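Local coordinates for ChrR-like cupin domain-containing protein (Ralstonia eutropha, PDB 3CJX) that is of unknown function but adopts a ChrR-like cupin fold, a beta-barrel scaffold that in many relatives houses a metal site, at residues W74-Y79 with L90-G95; V121-T124 with T128-G131. All coordinates share one frame; numbering follows the deposited sequence.

Contact 1 (W74-Y79 with L90-G95); sequences WYYTEY and LYEPGG
Trp74 and Tyr76 meet Leu90 and Glu92 across the cupin beta-barrel. Strand 73-76 belongs to one sheet and strand 88-92 to the other. The axes of the two short strands stay 11.9 Å apart, so the contact is made by side chains and not by the backbones.

The apolar part centres on one methyl group. Leu90 CD2 lies 3.6 Å from Trp74 CH2, near the plane of the indole at its edge. The same methyl, Leu90 CD2, is 3.6 Å from Tyr76 CE2, which it approaches obliquely. Trp74 also serves its own strand: CZ3 sits above the centre of one face of the Tyr76 ring. Trp74 NE1 is hydrogen-bonded to Thr69 OG1.

The polar part joins Tyr76 to Glu92. Phenol and carboxylate approach from facing strands, their planes turned 40° against each other. Glu92 is extended beyond CG and brings its carboxylate to the phenol. Glu92 OE2 is hydrogen-bonded to His98 ND1, and His98 also stacks on the Tyr76 ring. This second partner probably helps to place the carboxylate. The phenol uses the other oxygen: Tyr76 OH gives a weak hydrogen bond to Glu92 OE1 at 2.7 Å.

Contact 2 (V121-T124 with T128-G131); sequences VNFT and TYLG
Phe123 and Tyr129 are a non-hydrogen-bonded antiparallel pair, and their first torsions differ. Phe123 has CG beside its backbone N (chi1 -62°), while Tyr129 has CG turned beside its carbonyl carbon (chi1 168°). With these torsions the side chains cross obliquely on one face of a beta hairpin, formed by strands 120-123 and 129-133 of the cupin barrel. Phe123 CE1 comes 3.9 Å from Tyr129 CB. Phe123 meets the base of the tyrosine in this way, and its CE1 also lies near the plane of the Tyr129 ring. Val121 CG1 reaches the edge of the Tyr129 ring in its plane, 3.7 Å from Tyr129 CE1. Over one face of that ring lies the backbone N of Gly131.

The hairpin contains a classic beta bulge. Two residues, Leu130 and Gly131, stand opposite the single Asn122, and the register shifts by one residue before Phe123 pairs with Tyr129. Asn122 is gripped from both of its backbone polar atoms. Asn122 N donates to Gly131 O at 2.7 Å. Asn122 O accepts from Leu130 N, also at 2.7 Å, in a nearly straight bond (172° at the hydrogen), although the donor is tilted from the carbonyl plane.

The Asn122 side chain lies on the face opposite that of Phe123 and Tyr129. There Asn122 OD1 is hydrogen-bonded to His59 ND1 of the adjoining strand 58-61, and Asn122 ND2 makes a weak hydrogen bond to Ser133 OG. Beyond the bulge, Leu130 and Thr124 meet at about a right angle, with Leu130 CD2 3.8 Å from Thr124 CG2. Near the turn, Thr128 O has two partners. Thr128 O accepts a hydrogen bond from Thr124 N at 3.0 Å, and Phe123 CA makes a CA-H...O contact with it at 3.2 Å.

In the fold
The two contacts follow one another in the sequence. Their centres are about 17 Å apart and their nearest atoms about 9 Å, so they do not touch. Each has a strand in the same antiparallel sheet. Strands 97-101 and 58-61 lie between strand 73-76 of contact 1 and strand 120-123 of contact 2. Each contact hands a polar side chain to a histidine on these middle strands: Glu92 to His98, and Asn122 to His59. Contact 1 spans the two sheets, whereas contact 2 forms the hairpin at one border of a sheet. A glycerol, probably from crystallisation, lies about 3 Å from the Tyr76 side chain and may mark a pocket beside contact 1.

Contact 1 (W74-Y79 with L90-G95)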
loop_
_atom_site.group_PDB
_atom_site.type_symbol
_atom_site.label_atom_id
_atom_site.label_comp_id
_atom_site.label_asym_id
_atom_site.label_seq_id
_atom_site.Cartn_x
_atom_site.Cartn_y
_atom_site.Cartn_z
ATOM N N TRP A 74 13.328 -0.465 -6.471
ATOM C CA TRP A 74 12.194 -0.790 -7.319
ATOM C C TRP A 74 12.100 0.200 -8.463
ATOM O O TRP A 74 12.657 1.300 -8.395
ATOM C CB TRP A 74 10.896 -0.825 -6.540
ATOM C CG TRP A 74 10.377 0.506 -6.066
ATOM C CD1 TRP A 74 10.577 1.074 -4.841
ATOM C CD2 TRP A 74 9.520 1.401 -6.787
ATOM N NE1 TRP A 74 9.923 2.271 -4.770
ATOM C CE2 TRP A 74 9.268 2.496 -5.947
ATOM C CE3 TRP A 74 8.951 1.383 -8.062
ATOM C CZ2 TRP A 74 8.458 3.561 -6.330
ATOM C CZ3 TRP A 74 8.147 2.448 -8.452
ATOM C CH2 TRP A 74 7.914 3.524 -7.591
ATOM N N TYR A 75 11.420 -0.206 -9.527
ATOM C CA TYR A 75 11.265 0.644 -10.700
ATOM C C TYR A 75 9.999 0.308 -11.468
ATOM O O TYR A 75 9.439 -0.783 -11.339
ATOM C CB TYR A 75 12.460 0.468 -11.630
ATOM C CG TYR A 75 12.534 -0.905 -12.255
ATOM C CD1 TYR A 75 13.118 -1.971 -11.567
ATOM C CD2 TYR A 75 12.006 -1.150 -13.525
ATOM C CE1 TYR A 75 13.171 -3.234 -12.117
ATOM C CE2 TYR A 75 12.041 -2.413 -14.074
ATOM C CZ TYR A 75 12.635 -3.452 -13.363
ATOM O OH TYR A 75 12.703 -4.724 -13.888
ATOM N N TYR A 76 9.556 1.265 -12.264
ATOM C CA TYR A 76 8.380 1.080 -13.080
ATOM C C TYR A 76 8.894 0.592 -14.425
ATOM O O TYR A 76 9.845 1.141 -14.972
ATOM C CB TYR A 76 7.547 2.365 -13.227
ATOM C CG TYR A 76 6.710 2.789 -12.021
ATOM C CD1 TYR A 76 5.915 1.874 -11.330
ATOM C CD2 TYR A 76 6.596 4.133 -11.664
ATOM C CE1 TYR A 76 5.110 2.269 -10.260
ATOM C CE2 TYR A 76 5.773 4.540 -10.611
ATOM C CZ TYR A 76 5.040 3.602 -9.913
ATOM O OH TYR A 76 4.269 4.001 -8.846
ATOM N N THR A 77 8.272 -0.460 -14.943
ATOM C CA THR A 77 8.642 -1.056 -16.231
ATOM C C THR A 77 8.972 -0.049 -17.329
ATOM O O THR A 77 9.905 -0.226 -18.090
ATOM C CB THR A 77 7.454 -1.883 -16.767
ATOM O OG1 THR A 77 7.054 -2.840 -15.782
ATOM C CG2 THR A 77 7.814 -2.571 -18.066
ATOM N N GLU A 78 8.172 0.999 -17.398
ATOM C CA GLU A 78 8.263 2.030 -18.415
ATOM C C GLU A 78 9.477 2.956 -18.226
ATOM O O GLU A 78 9.990 3.497 -19.190
ATOM C CB GLU A 78 6.964 2.869 -18.383
ATOM C CG GLU A 78 5.594 2.082 -18.489
ATOM C CD GLU A 78 5.065 1.370 -17.180
ATOM O OE1 GLU A 78 5.655 1.500 -16.075
ATOM O OE2 GLU A 78 4.030 0.661 -17.287
ATOM N N TYR A 79 9.951 3.112 -16.986
ATOM C CA TYR A 79 11.056 4.022 -16.669
ATOM C C TYR A 79 12.231 3.311 -15.986
ATOM O O TYR A 79 12.633 3.675 -14.879
ATOM C CB TYR A 79 10.532 5.112 -15.750
ATOM C CG TYR A 79 9.410 5.940 -16.327
ATOM C CD1 TYR A 79 9.672 7.121 -17.022
ATOM C CD2 TYR A 79 8.085 5.561 -16.169
ATOM C CE1 TYR A 79 8.641 7.899 -17.541
ATOM C CE2 TYR A 79 7.053 6.332 -16.688
ATOM C CZ TYR A 79 7.341 7.506 -17.367
ATOM O OH TYR A 79 6.327 8.296 -17.882
ATOM N N LEU A 90 8.645 9.794 -4.714
ATOM C CA LEU A 90 7.935 9.820 -5.981
ATOM C C LEU A 90 6.525 10.351 -5.794
ATOM O O LEU A 90 5.812 9.907 -4.912
ATOM C CB LEU A 90 7.803 8.399 -6.533
ATOM C CG LEU A 90 6.906 8.258 -7.760
ATOM C CD1 LEU A 90 7.630 8.859 -8.952
ATOM C CD2 LEU A 90 6.559 6.806 -7.991
ATOM N N TYR A 91 6.137 11.288 -6.641
ATOM C CA TYR A 91 4.764 11.771 -6.705
ATOM C C TYR A 91 4.219 11.215 -8.003
ATOM O O TYR A 91 4.833 11.387 -9.055
ATOM C CB TYR A 91 4.686 13.281 -6.748
ATOM C CG TYR A 91 3.334 13.799 -7.188
ATOM C CD1 TYR A 91 2.315 14.018 -6.272
ATOM C CD2 TYR A 91 3.086 14.086 -8.521
ATOM C CE1 TYR A 91 1.074 14.504 -6.679
ATOM C CE2 TYR A 91 1.854 14.561 -8.940
ATOM C CZ TYR A 91 0.845 14.774 -8.018
ATOM O OH TYR A 91 -0.381 15.264 -8.469
ATOM N N GLU A 92 3.083 10.534 -7.935
ATOM C CA GLU A 92 2.452 9.983 -9.127
ATOM C C GLU A 92 1.043 10.611 -9.185
ATOM O O GLU A 92 0.284 10.509 -8.223
ATOM C CB GLU A 92 2.348 8.477 -8.965
ATOM C CG GLU A 92 2.729 7.664 -10.181
ATOM C CD GLU A 92 2.363 6.178 -9.993
ATOM O OE1 GLU A 92 2.244 5.747 -8.810
ATOM O OE2 GLU A 92 2.188 5.447 -11.011
ATOM N N PRO A 93 0.703 11.300 -10.275
ATOM C CA PRO A 93 -0.634 11.890 -10.252
ATOM C C PRO A 93 -1.734 10.902 -10.595
ATOM O O PRO A 93 -1.466 9.778 -11.019
ATOM C CB PRO A 93 -0.550 12.966 -11.339
ATOM C CG PRO A 93 0.428 12.433 -12.308
ATOM C CD PRO A 93 1.424 11.622 -11.518
ATOM N N GLY A 94 -2.970 11.333 -10.392
ATOM C CA GLY A 94 -4.124 10.556 -10.796
ATOM C C GLY A 94 -4.100 10.527 -12.319
ATOM O O GLY A 94 -3.602 11.461 -12.961
ATOM N N GLY A 95 -4.595 9.428 -12.882
ATOM C CA GLY A 95 -4.667 9.223 -14.313
ATOM C C GLY A 95 -3.467 8.480 -14.859
ATOM O O GLY A 95 -3.446 8.131 -16.040
#

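Contact 2 (V121-T124 with T128-G131)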
loop_
_atom_site.group_PDB
_atom_site.type_symbol
_atom_site.label_atom_id
_atom_site.label_comp_id
_atom_site.label_asym_id
_atom_site.label_seq_id
_atom_site.Cartn_x
_atom_site.Cartn_y
_atom_site.Cartn_z
ATOM N N VAL A 121 -7.222 0.546 -10.215
ATOM C CA VAL A 121 -7.929 -0.280 -11.188
ATOM C C VAL A 121 -6.797 -1.066 -11.820
ATOM O O VAL A 121 -5.843 -0.482 -12.332
ATOM C CB VAL A 121 -8.740 0.530 -12.232
ATOM C CG1 VAL A 121 -9.564 -0.413 -13.103
ATOM C CG2 VAL A 121 -9.630 1.515 -11.534
ATOM N N ASN A 122 -6.918 -2.389 -11.772
ATOM C CA ASN A 122 -5.858 -3.303 -12.214
ATOM C C ASN A 122 -6.056 -3.863 -13.606
ATOM O O ASN A 122 -7.135 -4.365 -13.931
ATOM C CB ASN A 122 -5.745 -4.446 -11.199
ATOM C CG ASN A 122 -5.450 -3.936 -9.779
ATOM O OD1 ASN A 122 -4.604 -3.063 -9.584
ATOM N ND2 ASN A 122 -6.162 -4.466 -8.793
ATOM N N PHE A 123 -5.006 -3.771 -14.423
ATOM C CA PHE A 123 -5.026 -4.285 -15.783
ATOM C C PHE A 123 -3.775 -5.114 -16.062
ATOM O O PHE A 123 -2.807 -5.046 -15.320
ATOM C CB PHE A 123 -5.064 -3.149 -16.801
ATOM C CG PHE A 123 -6.274 -2.262 -16.717
ATOM C CD1 PHE A 123 -7.392 -2.528 -17.461
ATOM C CD2 PHE A 123 -6.255 -1.122 -15.954
ATOM C CE1 PHE A 123 -8.493 -1.693 -17.414
ATOM C CE2 PHE A 123 -7.343 -0.289 -15.901
ATOM C CZ PHE A 123 -8.470 -0.576 -16.639
ATOM N N THR A 124 -3.837 -5.916 -17.123
ATOM C CA THR A 124 -2.696 -6.671 -17.652
ATOM C C THR A 124 -1.987 -5.711 -18.602
ATOM O O THR A 124 -2.550 -4.673 -18.957
ATOM C CB THR A 124 -3.147 -7.893 -18.467
ATOM O OG1 THR A 124 -4.124 -7.483 -19.429
ATOM C CG2 THR A 124 -3.784 -8.932 -17.578
ATOM N N THR A 128 -6.369 -5.739 -20.386
ATOM C CA THR A 128 -7.494 -6.494 -19.846
ATOM C C THR A 128 -7.685 -6.190 -18.363
ATOM O O THR A 128 -6.765 -6.329 -17.552
ATOM C CB THR A 128 -7.305 -8.026 -20.031
ATOM O OG1 THR A 128 -7.223 -8.328 -21.430
ATOM C CG2 THR A 128 -8.467 -8.810 -19.398
ATOM N N TYR A 129 -8.894 -5.785 -18.021
ATOM C CA TYR A 129 -9.247 -5.466 -16.650
ATOM C C TYR A 129 -9.183 -6.710 -15.761
ATOM O O TYR A 129 -9.772 -7.726 -16.095
ATOM C CB TYR A 129 -10.648 -4.852 -16.645
ATOM C CG TYR A 129 -11.272 -4.736 -15.299
ATOM C CD1 TYR A 129 -11.041 -3.624 -14.488
ATOM C CD2 TYR A 129 -12.128 -5.728 -14.836
ATOM C CE1 TYR A 129 -11.643 -3.523 -13.236
ATOM C CE2 TYR A 129 -12.724 -5.639 -13.612
ATOM C CZ TYR A 129 -12.486 -4.544 -12.815
ATOM O OH TYR A 129 -13.089 -4.502 -11.596
ATOM N N LEU A 130 -8.455 -6.613 -14.646
ATOM C CA LEU A 130 -8.295 -7.707 -13.682
ATOM C C LEU A 130 -9.170 -7.535 -12.417
ATOM O O LEU A 130 -9.728 -8.513 -11.903
ATOM C CB LEU A 130 -6.832 -7.817 -13.233
ATOM C CG LEU A 130 -5.764 -8.339 -14.190
ATOM C CD1 LEU A 130 -4.392 -8.192 -13.533
ATOM C CD2 LEU A 130 -6.006 -9.789 -14.596
ATOM N N GLY A 131 -9.252 -6.302 -11.912
ATOM C CA GLY A 131 -10.040 -5.974 -10.720
ATOM C C GLY A 131 -9.762 -4.576 -10.165
ATOM O O GLY A 131 -8.935 -3.825 -10.686
#